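Local coordinates for protein yxeP (Bacillus subtilis, PDB 1YSJ) that probably catalyses the deacetylation of N-acetylcysteine to cysteine and acetate, as a dinuclear metal hydrolase of the M20 peptidase family, at residues 28-40 with 379-391. The protein carries 1 engineered substitution. Numbering follows the deposited sequence.
Sequences KAFHTRLINMRRD and TLDEEALTVASQY
E382 holds two arginines of helix 28-40 with one carboxylate. R39 grips it side-on: NH2 meets OE1 of E382 at 2.8 Å, nearly straight at 174° and on the syn lone pair, while NE reaches OE2 of E382 at 3.0 Å. The guanidinium and carboxylate planes are nearly coplanar. R38 comes from above the carboxylate plane, its NH2 2.8 Å from the same OE2 of E382. Its chain is bent at chi2 (-92°), which turns the guanidinium across toward E382. L380 CD1 lies over the centre of that guanidinium face, and a water joins R38 NH1 to L380 N. The side chain of L380 lies about 10 Å from a bound nickel. Further along, L385 is a knob among H31, L34, I35 and R38, with its CD1 3.9 Å from I35 CG1. The H31 ring has I35 CD1 over one face and T386 OG1 over the other. The axes of segments 28-40 and 384-391 pass 9.8 Å apart at closest, at 102°. In the second shell, D125 of helix 124-139 forms a salt bridge with R38 NE. A glutamine at E382 removes the charge and would probably leave R39 without its paired grip, while R38 would keep D125. The salt-bridge network thus ties the N-terminal helix to the entry of helix 384-402.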
loop_
_atom_site.group_PDB
_atom_site.type_symbol
_atom_site.label_atom_id
_atom_site.label_comp_id
_atom_site.label_asym_id
_atom_site.label_seq_id
_atom_site.Cartn_x
_atom_site.Cartn_y
_atom_site.Cartn_z
ATOM N N LYS A 28 29.450 -1.038 -49.698
ATOM C CA LYS A 28 27.990 -1.093 -49.701
ATOM C C LYS A 28 27.480 -2.508 -49.432
ATOM O O LYS A 28 26.451 -2.687 -48.782
ATOM C CB LYS A 28 27.428 -0.551 -51.015
ATOM C CG LYS A 28 25.974 -0.088 -50.926
ATOM C CD LYS A 28 25.542 0.656 -52.185
ATOM C CE LYS A 28 26.171 2.043 -52.272
ATOM N NZ LYS A 28 25.819 2.731 -53.542
ATOM N N ALA A 29 28.214 -3.505 -49.927
ATOM C CA ALA A 29 27.873 -4.910 -49.715
ATOM C C ALA A 29 27.988 -5.312 -48.244
ATOM O O ALA A 29 27.133 -6.034 -47.726
ATOM C CB ALA A 29 28.739 -5.809 -50.586
ATOM N N PHE A 30 29.042 -4.837 -47.582
ATOM C CA PHE A 30 29.259 -5.108 -46.161
ATOM C C PHE A 30 28.253 -4.371 -45.283
ATOM O O PHE A 30 27.794 -4.919 -44.283
ATOM C CB PHE A 30 30.692 -4.765 -45.738
ATOM C CG PHE A 30 30.992 -5.076 -44.294
ATOM C CD1 PHE A 30 31.164 -6.391 -43.871
ATOM C CD2 PHE A 30 31.099 -4.051 -43.354
ATOM C CE1 PHE A 30 31.439 -6.685 -42.531
ATOM C CE2 PHE A 30 31.373 -4.336 -42.008
ATOM C CZ PHE A 30 31.543 -5.655 -41.598
ATOM N N HIS A 31 27.914 -3.139 -45.661
ATOM C CA HIS A 31 26.950 -2.336 -44.905
ATOM C C HIS A 31 25.540 -2.935 -44.951
ATOM O O HIS A 31 24.900 -3.088 -43.910
ATOM C CB HIS A 31 26.954 -0.874 -45.371
ATOM C CG HIS A 31 26.072 0.027 -44.557
ATOM N ND1 HIS A 31 25.933 -0.098 -43.190
ATOM C CD2 HIS A 31 25.297 1.079 -44.919
ATOM C CE1 HIS A 31 25.103 0.830 -42.746
ATOM N NE2 HIS A 31 24.703 1.557 -43.775
ATOM N N THR A 32 25.077 -3.276 -46.156
ATOM C CA THR A 32 23.793 -3.963 -46.363
ATOM C C THR A 32 23.720 -5.266 -45.557
ATOM O O THR A 32 22.669 -5.616 -45.016
ATOM C CB THR A 32 23.550 -4.249 -47.866
ATOM O OG1 THR A 32 23.493 -3.008 -48.581
ATOM C CG2 THR A 32 22.246 -5.010 -48.091
ATOM N N ARG A 33 24.850 -5.965 -45.475
ATOM C CA ARG A 33 24.970 -7.186 -44.684
ATOM C C ARG A 33 24.784 -6.910 -43.188
ATOM O O ARG A 33 24.235 -7.743 -42.465
ATOM C CB ARG A 33 26.329 -7.839 -44.947
ATOM C CG ARG A 33 26.516 -9.203 -44.311
ATOM C CD ARG A 33 27.902 -9.748 -44.593
ATOM N NE ARG A 33 28.032 -11.124 -44.125
ATOM C CZ ARG A 33 29.087 -11.900 -44.343
ATOM N NH1 ARG A 33 30.126 -11.444 -45.031
ATOM N NH2 ARG A 33 29.098 -13.139 -43.874
ATOM N N LEU A 34 25.239 -5.743 -42.736
ATOM C CA LEU A 34 25.042 -5.314 -41.349
ATOM C C LEU A 34 23.591 -4.909 -41.091
ATOM O O LEU A 34 23.018 -5.256 -40.060
ATOM C CB LEU A 34 25.968 -4.143 -41.003
ATOM C CG LEU A 34 27.484 -4.360 -40.963
ATOM C CD1 LEU A 34 28.179 -3.049 -40.640
ATOM C CD2 LEU A 34 27.848 -5.415 -39.937
ATOM N N ILE A 35 23.017 -4.166 -42.036
ATOM C CA ILE A 35 21.625 -3.732 -41.970
ATOM C C ILE A 35 20.684 -4.943 -41.922
ATOM O O ILE A 35 19.798 -5.011 -41.064
ATOM C CB ILE A 35 21.276 -2.769 -43.145
ATOM C CG1 ILE A 35 21.860 -1.377 -42.877
ATOM C CG2 ILE A 35 19.768 -2.670 -43.359
ATOM C CD1 ILE A 35 21.979 -0.496 -44.111
ATOM N N ASN A 36 20.904 -5.902 -42.818
ATOM C CA ASN A 36 20.078 -7.105 -42.869
ATOM C C ASN A 36 20.113 -7.954 -41.602
ATOM O O ASN A 36 19.098 -8.534 -41.223
ATOM C CB ASN A 36 20.400 -7.943 -44.113
ATOM C CG ASN A 36 19.756 -7.385 -45.375
ATOM O OD1 ASN A 36 20.150 -7.727 -46.491
ATOM N ND2 ASN A 36 18.757 -6.518 -45.201
HETATM N N MSE A 37 21.270 -8.018 -40.948
HETATM C CA MSE A 37 21.389 -8.716 -39.664
HETATM C C MSE A 37 20.651 -7.974 -38.553
HETATM O O MSE A 37 19.927 -8.587 -37.771
HETATM C CB MSE A 37 22.853 -8.934 -39.284
HETATM C CG MSE A 37 23.542 -10.023 -40.102
HETATM SE SE MSE A 37 25.342 -10.427 -39.465
HETATM C CE MSE A 37 26.214 -8.735 -39.875
ATOM N N ARG A 38 20.834 -6.656 -38.498
ATOM C CA ARG A 38 20.117 -5.803 -37.551
ATOM C C ARG A 38 18.605 -5.992 -37.669
ATOM O O ARG A 38 17.909 -6.130 -36.662
ATOM C CB ARG A 38 20.476 -4.326 -37.772
ATOM C CG ARG A 38 19.848 -3.352 -36.770
ATOM C CD ARG A 38 18.505 -2.804 -37.251
ATOM N NE ARG A 38 17.788 -2.093 -36.192
ATOM C CZ ARG A 38 17.028 -1.016 -36.382
ATOM N NH1 ARG A 38 16.421 -0.441 -35.351
ATOM N NH2 ARG A 38 16.882 -0.500 -37.595
ATOM N N ARG A 39 18.111 -5.994 -38.904
ATOM C CA ARG A 39 16.676 -6.052 -39.165
ATOM C C ARG A 39 16.075 -7.426 -38.917
ATOM O O ARG A 39 14.932 -7.525 -38.478
ATOM C CB ARG A 39 16.372 -5.586 -40.577
ATOM C CG ARG A 39 16.652 -4.125 -40.784
ATOM C CD ARG A 39 16.263 -3.722 -42.174
ATOM N NE ARG A 39 16.595 -2.325 -42.428
ATOM C CZ ARG A 39 16.157 -1.637 -43.474
ATOM N NH1 ARG A 39 15.359 -2.216 -44.362
ATOM N NH2 ARG A 39 16.516 -0.367 -43.624
ATOM N N ASP A 40 16.846 -8.475 -39.193
ATOM C CA ASP A 40 16.427 -9.838 -38.883
ATOM C C ASP A 40 16.203 -10.024 -37.381
ATOM O O ASP A 40 15.234 -10.662 -36.969
ATOM C CB ASP A 40 17.447 -10.855 -39.398
ATOM C CG ASP A 40 17.057 -12.295 -39.078
ATOM O OD1 ASP A 40 15.847 -12.601 -39.004
ATOM O OD2 ASP A 40 17.969 -13.125 -38.901
ATOM N N THR A 379 13.697 4.488 -32.271
ATOM C CA THR A 379 14.357 4.323 -33.571
ATOM C C THR A 379 15.866 4.548 -33.476
ATOM O O THR A 379 16.373 5.055 -32.471
ATOM C CB THR A 379 13.823 5.327 -34.622
ATOM O OG1 THR A 379 13.900 6.658 -34.093
ATOM C CG2 THR A 379 12.380 5.008 -35.024
ATOM N N LEU A 380 16.570 4.178 -34.543
ATOM C CA LEU A 380 17.989 4.478 -34.694
ATOM C C LEU A 380 18.344 4.580 -36.178
ATOM O O LEU A 380 17.740 3.904 -37.012
ATOM C CB LEU A 380 18.856 3.433 -33.970
ATOM C CG LEU A 380 18.741 1.957 -34.369
ATOM C CD1 LEU A 380 19.845 1.551 -35.353
ATOM C CD2 LEU A 380 18.779 1.082 -33.120
ATOM N N ASP A 381 19.308 5.442 -36.496
ATOM C CA ASP A 381 19.793 5.614 -37.867
ATOM C C ASP A 381 20.822 4.521 -38.134
ATOM O O ASP A 381 21.840 4.436 -37.443
ATOM C CB ASP A 381 20.421 7.001 -38.034
ATOM C CG ASP A 381 20.523 7.444 -39.488
ATOM O OD1 ASP A 381 20.899 6.627 -40.360
ATOM O OD2 ASP A 381 20.245 8.635 -39.759
ATOM N N GLU A 382 20.550 3.688 -39.137
ATOM C CA GLU A 382 21.366 2.501 -39.416
ATOM C C GLU A 382 22.746 2.816 -40.006
ATOM O O GLU A 382 23.576 1.917 -40.156
ATOM C CB GLU A 382 20.601 1.515 -40.307
ATOM C CG GLU A 382 19.465 0.792 -39.582
ATOM C CD GLU A 382 18.447 0.158 -40.523
ATOM O OE1 GLU A 382 18.206 0.711 -41.619
ATOM O OE2 GLU A 382 17.872 -0.890 -40.155
ATOM N N GLU A 383 22.995 4.085 -40.322
ATOM C CA GLU A 383 24.326 4.521 -40.749
ATOM C C GLU A 383 25.361 4.346 -39.633
ATOM O O GLU A 383 26.558 4.208 -39.904
ATOM C CB GLU A 383 24.305 5.977 -41.233
ATOM C CG GLU A 383 23.408 6.245 -42.452
ATOM C CD GLU A 383 24.030 5.839 -43.787
ATOM O OE1 GLU A 383 24.973 5.013 -43.808
ATOM O OE2 GLU A 383 23.563 6.352 -44.829
ATOM N N ALA A 384 24.888 4.338 -38.387
ATOM C CA ALA A 384 25.739 4.119 -37.212
ATOM C C ALA A 384 26.347 2.712 -37.164
ATOM O O ALA A 384 27.300 2.471 -36.418
ATOM C CB ALA A 384 24.967 4.408 -35.934
ATOM N N LEU A 385 25.792 1.795 -37.957
ATOM C CA LEU A 385 26.294 0.425 -38.054
ATOM C C LEU A 385 27.701 0.370 -38.636
ATOM O O LEU A 385 28.526 -0.432 -38.204
ATOM C CB LEU A 385 25.347 -0.441 -38.881
ATOM C CG LEU A 385 24.093 -0.968 -38.181
ATOM C CD1 LEU A 385 23.048 -1.402 -39.214
ATOM C CD2 LEU A 385 24.437 -2.115 -37.230
ATOM N N THR A 386 27.963 1.224 -39.619
ATOM C CA THR A 386 29.311 1.401 -40.150
ATOM C C THR A 386 30.209 2.003 -39.065
ATOM O O THR A 386 31.266 1.451 -38.748
ATOM C CB THR A 386 29.297 2.286 -41.417
ATOM O OG1 THR A 386 28.442 1.686 -42.396
ATOM C CG2 THR A 386 30.698 2.449 -42.004
ATOM N N VAL A 387 29.759 3.113 -38.481
ATOM C CA VAL A 387 30.507 3.820 -37.440
ATOM C C VAL A 387 30.965 2.876 -36.333
ATOM O O VAL A 387 32.158 2.792 -36.038
ATOM C CB VAL A 387 29.685 4.988 -36.815
ATOM C CG1 VAL A 387 30.515 5.734 -35.773
ATOM C CG2 VAL A 387 29.197 5.958 -37.901
ATOM N N ALA A 388 30.011 2.160 -35.744
ATOM C CA ALA A 388 30.259 1.344 -34.565
ATOM C C ALA A 388 31.133 0.124 -34.847
ATOM O O ALA A 388 32.006 -0.216 -34.045
ATOM C CB ALA A 388 28.935 0.925 -33.929
ATOM N N SER A 389 30.894 -0.538 -35.977
ATOM C CA SER A 389 31.672 -1.728 -36.333
ATOM C C SER A 389 33.136 -1.362 -36.561
ATOM O O SER A 389 34.038 -2.042 -36.059
ATOM C CB SER A 389 31.075 -2.451 -37.546
ATOM O OG SER A 389 30.888 -1.568 -38.635
ATOM N N GLN A 390 33.349 -0.265 -37.290
ATOM C CA GLN A 390 34.684 0.266 -37.568
ATOM C C GLN A 390 35.378 0.786 -36.310
ATOM O O GLN A 390 36.582 0.570 -36.127
ATOM C CB GLN A 390 34.615 1.388 -38.608
ATOM C CG GLN A 390 34.113 0.975 -39.985
ATOM C CD GLN A 390 34.251 2.086 -41.023
ATOM O OE1 GLN A 390 34.326 1.820 -42.226
ATOM N NE2 GLN A 390 34.296 3.334 -40.563
ATOM N N TYR A 391 34.620 1.470 -35.454
ATOM C CA TYR A 391 35.164 2.049 -34.228
ATOM C C TYR A 391 35.794 1.005 -33.305
ATOM O O TYR A 391 36.921 1.181 -32.839
ATOM C CB TYR A 391 34.088 2.828 -33.462
ATOM C CG TYR A 391 34.600 3.453 -32.186
ATOM C CD1 TYR A 391 35.371 4.616 -32.221
ATOM C CD2 TYR A 391 34.331 2.870 -30.944
ATOM C CE1 TYR A 391 35.856 5.192 -31.049
ATOM C CE2 TYR A 391 34.807 3.439 -29.766
ATOM C CZ TYR A 391 35.570 4.601 -29.828
ATOM O OH TYR A 391 36.047 5.175 -28.673
HETATM O O HOH W 1 14.633 2.116 -36.179
#